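Local coordinates for penicillin-binding protein 2 (Pbp2) (Helicobacter pylori, PDB 5LP5) that probably cross-links peptidoglycan as a penicillin-binding transpeptidase of the inner membrane and, in complex with MreC, takes part in shaping the cell wall, at residues A[498-512]-A[569-583]. Numbering follows the deposited sequence.
Sequences TAYHSTRGSKITLAC and SKLGGLLVKMSNKLY
From Ala-499 beside Ser-569, through Thr-503 beside Gly-572, to Lys-507 beside Asn-580, residues 499-507 run alongside helix 572-583, the CA atoms of Thr-503 and Gly-572 coming within 4.7 Å, and the chain then returns past the helix's middle into strand 511-517. That approach suits a glycine: with no side chain, Gly-572 lets the loop lie close, and Thr-503 CG2 rests on its CA. Just before the helix, Ser-569 carries its hydroxyl anti to the backbone N (chi1 -174°), from where OG donates to Thr-498 O at 2.9 Å, arriving above the carbonyl plane. A small hydroxyl residue also fits at Ser-502, whose OG lies 3.1 Å from Ser-569 O.

Asn-580 uses both ends of its amide to clamp the loop's turn. ND2 gives a bond of 3.2 Å to Gly-505 O, in the carbonyl plane, while OD1 receives Lys-507 N at 3.1 Å and an almost straight 175°. One donor and one acceptor on a single flat group thus match two backbone groups and should fix its rotation. One turn on, the chain of Lys-507 crosses Tyr-583 at about a right angle, its CB over one face of the ring, 3.7 Å from the centroid, in a CH-pi contact; Ile-508 CD1 meets the ring obliquely at CD1. Between the Ser-569 and Asn-580 hydrogen bonds, Val-576 CG1 packs against Leu-510 CD1, two branched aliphatic chains filling the buried middle, and Ser-506 adds its CB at the margin.

Leu-510 leads into strand 511-517, an edge strand of the transpeptidase domain's antiparallel sheet, where Cys-512 is disulfide-bonded to Cys-492 of helix 475-493. Leu-571 and Leu-575 pack the C-terminal helix on strands 542-549 and 556-562, while the loop follows an adjoining side, next to the edge strand.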
loop_
_atom_site.group_PDB
_atom_site.type_symbol
_atom_site.label_atom_id
_atom_site.label_comp_id
_atom_site.label_asym_id
_atom_site.label_seq_id
_atom_site.Cartn_x
_atom_site.Cartn_y
_atom_site.Cartn_z
ATOM N N THR A 498 -27.473 32.466 -27.692
ATOM C CA THR A 498 -28.123 31.170 -27.492
ATOM C C THR A 498 -28.100 30.747 -26.022
ATOM O O THR A 498 -29.057 30.172 -25.522
ATOM C CB THR A 498 -27.503 30.055 -28.371
ATOM O OG1 THR A 498 -28.031 28.779 -27.975
ATOM C CG2 THR A 498 -25.992 30.018 -28.253
ATOM N N ALA A 499 -27.012 31.070 -25.333
ATOM C CA ALA A 499 -26.801 30.627 -23.959
ATOM C C ALA A 499 -26.998 31.747 -22.938
ATOM O O ALA A 499 -26.195 31.894 -22.019
ATOM C CB ALA A 499 -25.396 30.059 -23.837
ATOM N N TYR A 500 -28.053 32.537 -23.087
ATOM C CA TYR A 500 -28.295 33.644 -22.158
ATOM C C TYR A 500 -29.250 33.264 -21.027
ATOM O O TYR A 500 -28.965 33.507 -19.854
ATOM C CB TYR A 500 -28.831 34.863 -22.898
ATOM C CG TYR A 500 -29.181 36.004 -21.977
ATOM C CD1 TYR A 500 -28.193 36.868 -21.499
ATOM C CD2 TYR A 500 -30.495 36.217 -21.575
ATOM C CE1 TYR A 500 -28.501 37.922 -20.661
ATOM C CE2 TYR A 500 -30.817 37.277 -20.737
ATOM C CZ TYR A 500 -29.812 38.128 -20.277
ATOM O OH TYR A 500 -30.108 39.182 -19.426
ATOM N N HIS A 501 -30.381 32.665 -21.391
ATOM C CA HIS A 501 -31.412 32.283 -20.422
ATOM C C HIS A 501 -30.911 31.201 -19.454
ATOM O O HIS A 501 -31.462 31.042 -18.369
ATOM C CB HIS A 501 -32.717 31.859 -21.138
ATOM C CG HIS A 501 -32.784 30.403 -21.517
ATOM N ND1 HIS A 501 -32.030 29.848 -22.535
ATOM C CD2 HIS A 501 -33.523 29.388 -21.006
ATOM C CE1 HIS A 501 -32.302 28.557 -22.630
ATOM N NE2 HIS A 501 -33.207 28.253 -21.716
ATOM N N SER A 502 -29.855 30.492 -19.849
ATOM C CA SER A 502 -29.348 29.360 -19.075
ATOM C C SER A 502 -28.117 29.661 -18.212
ATOM O O SER A 502 -27.978 29.062 -17.149
ATOM C CB SER A 502 -29.066 28.167 -19.994
ATOM O OG SER A 502 -28.449 28.576 -21.198
ATOM N N THR A 503 -27.245 30.580 -18.644
ATOM C CA THR A 503 -25.984 30.840 -17.917
ATOM C C THR A 503 -26.025 32.047 -17.016
ATOM O O THR A 503 -25.018 32.724 -16.831
ATOM C CB THR A 503 -24.789 31.054 -18.862
ATOM O OG1 THR A 503 -24.930 32.296 -19.574
ATOM C CG2 THR A 503 -24.648 29.879 -19.818
ATOM N N ARG A 504 -27.178 32.325 -16.441
ATOM C CA ARG A 504 -27.262 33.422 -15.527
ATOM C C ARG A 504 -27.215 32.807 -14.142
ATOM O O ARG A 504 -27.468 31.607 -13.978
ATOM C CB ARG A 504 -28.501 34.258 -15.834
ATOM C CG ARG A 504 -28.296 35.136 -17.064
ATOM C CD ARG A 504 -29.490 36.032 -17.268
ATOM N NE ARG A 504 -30.722 35.275 -17.540
ATOM C CZ ARG A 504 -31.966 35.779 -17.505
ATOM N NH1 ARG A 504 -32.185 37.061 -17.191
ATOM N NH2 ARG A 504 -33.011 34.994 -17.785
ATOM N N GLY A 505 -26.835 33.615 -13.154
ATOM C CA GLY A 505 -26.520 33.125 -11.804
ATOM C C GLY A 505 -25.048 32.745 -11.664
ATOM O O GLY A 505 -24.705 31.847 -10.893
ATOM N N SER A 506 -24.179 33.433 -12.413
ATOM C CA SER A 506 -22.741 33.160 -12.420
ATOM C C SER A 506 -21.998 34.291 -11.739
ATOM O O SER A 506 -22.180 35.453 -12.092
ATOM C CB SER A 506 -22.202 33.006 -13.851
ATOM O OG SER A 506 -20.779 32.955 -13.844
ATOM N N LYS A 507 -21.137 33.949 -10.784
ATOM C CA LYS A 507 -20.406 34.952 -10.008
ATOM C C LYS A 507 -19.265 35.646 -10.784
ATOM O O LYS A 507 -18.729 36.652 -10.346
ATOM C CB LYS A 507 -19.907 34.319 -8.709
ATOM C CG LYS A 507 -21.033 34.171 -7.696
ATOM C CD LYS A 507 -20.840 33.072 -6.661
ATOM C CE LYS A 507 -22.100 32.889 -5.819
ATOM N NZ LYS A 507 -22.643 34.167 -5.275
ATOM N N ILE A 508 -18.933 35.116 -11.949
ATOM C CA ILE A 508 -17.880 35.665 -12.788
ATOM C C ILE A 508 -18.425 35.839 -14.198
ATOM O O ILE A 508 -19.448 35.235 -14.566
ATOM C CB ILE A 508 -16.680 34.684 -12.866
ATOM C CG1 ILE A 508 -16.152 34.337 -11.474
ATOM C CG2 ILE A 508 -15.543 35.245 -13.715
ATOM C CD1 ILE A 508 -15.502 35.499 -10.759
ATOM N N THR A 509 -17.719 36.633 -15.003
ATOM C CA THR A 509 -18.053 36.777 -16.414
ATOM C C THR A 509 -17.547 35.618 -17.243
ATOM O O THR A 509 -16.372 35.268 -17.182
ATOM C CB THR A 509 -17.516 38.081 -16.999
ATOM O OG1 THR A 509 -17.869 39.169 -16.135
ATOM C CG2 THR A 509 -18.133 38.336 -18.346
ATOM N N LEU A 510 -18.466 35.056 -18.026
ATOM C CA LEU A 510 -18.229 33.883 -18.839
ATOM C C LEU A 510 -18.235 34.213 -20.332
ATOM O O LEU A 510 -18.855 35.180 -20.768
ATOM C CB LEU A 510 -19.316 32.841 -18.556
ATOM C CG LEU A 510 -19.258 32.089 -17.226
ATOM C CD1 LEU A 510 -20.554 31.373 -16.897
ATOM C CD2 LEU A 510 -18.133 31.081 -17.256
ATOM N N ALA A 511 -17.545 33.372 -21.100
ATOM C CA ALA A 511 -17.543 33.416 -22.561
ATOM C C ALA A 511 -17.615 31.966 -23.070
ATOM O O ALA A 511 -16.792 31.142 -22.696
ATOM C CB ALA A 511 -16.277 34.094 -23.053
ATOM N N CYS A 512 -18.590 31.664 -23.923
ATOM C CA CYS A 512 -18.905 30.279 -24.302
ATOM C C CYS A 512 -19.203 30.107 -25.804
ATOM O O CYS A 512 -19.216 31.062 -26.581
ATOM C CB CYS A 512 -20.124 29.788 -23.483
ATOM S SG CYS A 512 -21.568 30.899 -23.577
ATOM N N SER A 569 -27.476 24.542 -25.421
ATOM C CA SER A 569 -27.896 25.595 -24.510
ATOM C C SER A 569 -28.398 25.028 -23.184
ATOM O O SER A 569 -28.226 25.640 -22.139
ATOM C CB SER A 569 -28.995 26.424 -25.171
ATOM O OG SER A 569 -29.343 27.553 -24.391
ATOM N N LYS A 570 -28.980 23.835 -23.237
ATOM C CA LYS A 570 -29.495 23.122 -22.064
ATOM C C LYS A 570 -28.403 22.794 -21.024
ATOM O O LYS A 570 -28.704 22.316 -19.944
ATOM C CB LYS A 570 -30.167 21.831 -22.567
ATOM C CG LYS A 570 -31.406 21.339 -21.825
ATOM C CD LYS A 570 -32.450 20.752 -22.794
ATOM C CE LYS A 570 -32.881 19.317 -22.473
ATOM N NZ LYS A 570 -33.329 19.118 -21.066
ATOM N N LEU A 571 -27.147 23.054 -21.360
ATOM C CA LEU A 571 -26.021 22.738 -20.492
ATOM C C LEU A 571 -25.406 23.947 -19.789
ATOM O O LEU A 571 -24.367 23.824 -19.126
ATOM C CB LEU A 571 -24.920 22.073 -21.312
ATOM C CG LEU A 571 -25.251 20.751 -21.977
ATOM C CD1 LEU A 571 -23.964 20.212 -22.599
ATOM C CD2 LEU A 571 -25.825 19.776 -20.953
ATOM N N GLY A 572 -26.022 25.112 -19.946
ATOM C CA GLY A 572 -25.562 26.310 -19.256
ATOM C C GLY A 572 -25.683 26.218 -17.745
ATOM O O GLY A 572 -24.903 26.829 -17.034
ATOM N N GLY A 573 -26.661 25.454 -17.256
ATOM C CA GLY A 573 -26.879 25.313 -15.816
ATOM C C GLY A 573 -25.770 24.529 -15.136
ATOM O O GLY A 573 -25.536 24.679 -13.928
ATOM N N LEU A 574 -25.079 23.710 -15.929
ATOM C CA LEU A 574 -23.965 22.894 -15.440
ATOM C C LEU A 574 -22.661 23.683 -15.490
ATOM O O LEU A 574 -21.846 23.589 -14.573
ATOM C CB LEU A 574 -23.822 21.599 -16.253
ATOM C CG LEU A 574 -24.999 20.609 -16.304
ATOM C CD1 LEU A 574 -24.600 19.404 -17.154
ATOM C CD2 LEU A 574 -25.482 20.153 -14.929
ATOM N N LEU A 575 -22.467 24.453 -16.554
ATOM C CA LEU A 575 -21.309 25.333 -16.672
ATOM C C LEU A 575 -21.174 26.332 -15.498
ATOM O O LEU A 575 -20.083 26.492 -14.927
ATOM C CB LEU A 575 -21.372 26.105 -17.989
ATOM C CG LEU A 575 -20.239 27.101 -18.280
ATOM C CD1 LEU A 575 -18.856 26.478 -18.114
ATOM C CD2 LEU A 575 -20.393 27.655 -19.693
ATOM N N VAL A 576 -22.272 27.006 -15.154
ATOM C CA VAL A 576 -22.258 27.971 -14.049
ATOM C C VAL A 576 -21.844 27.298 -12.758
ATOM O O VAL A 576 -21.002 27.815 -12.019
ATOM C CB VAL A 576 -23.610 28.708 -13.816
ATOM C CG1 VAL A 576 -23.888 29.666 -14.961
ATOM C CG2 VAL A 576 -24.777 27.733 -13.624
ATOM N N LYS A 577 -22.420 26.134 -12.500
ATOM C CA LYS A 577 -22.191 25.461 -11.239
ATOM C C LYS A 577 -20.729 25.126 -11.025
ATOM O O LYS A 577 -20.236 25.244 -9.897
ATOM C CB LYS A 577 -23.067 24.230 -11.134
ATOM C CG LYS A 577 -24.499 24.653 -10.884
ATOM C CD LYS A 577 -25.476 23.505 -10.828
ATOM C CE LYS A 577 -26.888 24.051 -10.771
ATOM N NZ LYS A 577 -27.820 22.919 -10.602
ATOM N N MET A 578 -20.040 24.727 -12.101
ATOM C CA MET A 578 -18.601 24.471 -12.046
ATOM C C MET A 578 -17.799 25.772 -11.907
ATOM O O MET A 578 -16.871 25.840 -11.091
ATOM C CB MET A 578 -18.146 23.690 -13.271
ATOM C CG MET A 578 -16.693 23.258 -13.255
ATOM S SD MET A 578 -16.285 22.270 -11.815
ATOM C CE MET A 578 -16.771 20.651 -12.415
ATOM N N SER A 579 -18.151 26.799 -12.689
ATOM C CA SER A 579 -17.441 28.097 -12.632
ATOM C C SER A 579 -17.594 28.803 -11.266
ATOM O O SER A 579 -16.694 29.540 -10.834
ATOM C CB SER A 579 -17.902 29.023 -13.761
ATOM O OG SER A 579 -19.193 29.528 -13.495
ATOM N N ASN A 580 -18.733 28.564 -10.610
ATOM C CA ASN A 580 -18.998 29.038 -9.252
ATOM C C ASN A 580 -18.190 28.289 -8.191
ATOM O O ASN A 580 -17.727 28.884 -7.214
ATOM C CB ASN A 580 -20.490 28.900 -8.919
ATOM C CG ASN A 580 -21.333 30.021 -9.500
ATOM O OD1 ASN A 580 -20.821 30.970 -10.103
ATOM N ND2 ASN A 580 -22.636 29.922 -9.302
ATOM N N LYS A 581 -18.063 26.976 -8.363
ATOM C CA LYS A 581 -17.238 26.151 -7.479
ATOM C C LYS A 581 -15.759 26.610 -7.494
ATOM O O LYS A 581 -15.088 26.579 -6.473
ATOM C CB LYS A 581 -17.366 24.675 -7.881
ATOM C CG LYS A 581 -16.604 23.663 -7.028
ATOM C CD LYS A 581 -17.020 23.664 -5.569
ATOM C CE LYS A 581 -18.447 23.195 -5.368
ATOM N NZ LYS A 581 -18.735 23.167 -3.900
ATOM N N LEU A 582 -15.260 27.039 -8.652
ATOM C CA LEU A 582 -13.893 27.587 -8.762
ATOM C C LEU A 582 -13.776 28.955 -8.065
ATOM O O LEU A 582 -12.701 29.348 -7.613
ATOM C CB LEU A 582 -13.489 27.729 -10.235
ATOM C CG LEU A 582 -13.383 26.439 -11.067
ATOM C CD1 LEU A 582 -13.352 26.732 -12.560
ATOM C CD2 LEU A 582 -12.151 25.626 -10.705
ATOM N N TYR A 583 -14.891 29.675 -8.021
ATOM C CA TYR A 583 -14.994 30.959 -7.352
ATOM C C TYR A 583 -15.031 30.724 -5.859
ATOM O O TYR A 583 -14.233 31.276 -5.107
ATOM C CB TYR A 583 -16.302 31.638 -7.792
ATOM C CG TYR A 583 -16.549 33.036 -7.269
ATOM C CD1 TYR A 583 -15.837 34.112 -7.762
ATOM C CD2 TYR A 583 -17.524 33.283 -6.302
ATOM C CE1 TYR A 583 -16.059 35.393 -7.289
ATOM C CE2 TYR A 583 -17.752 34.560 -5.829
ATOM C CZ TYR A 583 -17.014 35.607 -6.331
ATOM O OH TYR A 583 -17.250 36.878 -5.882
#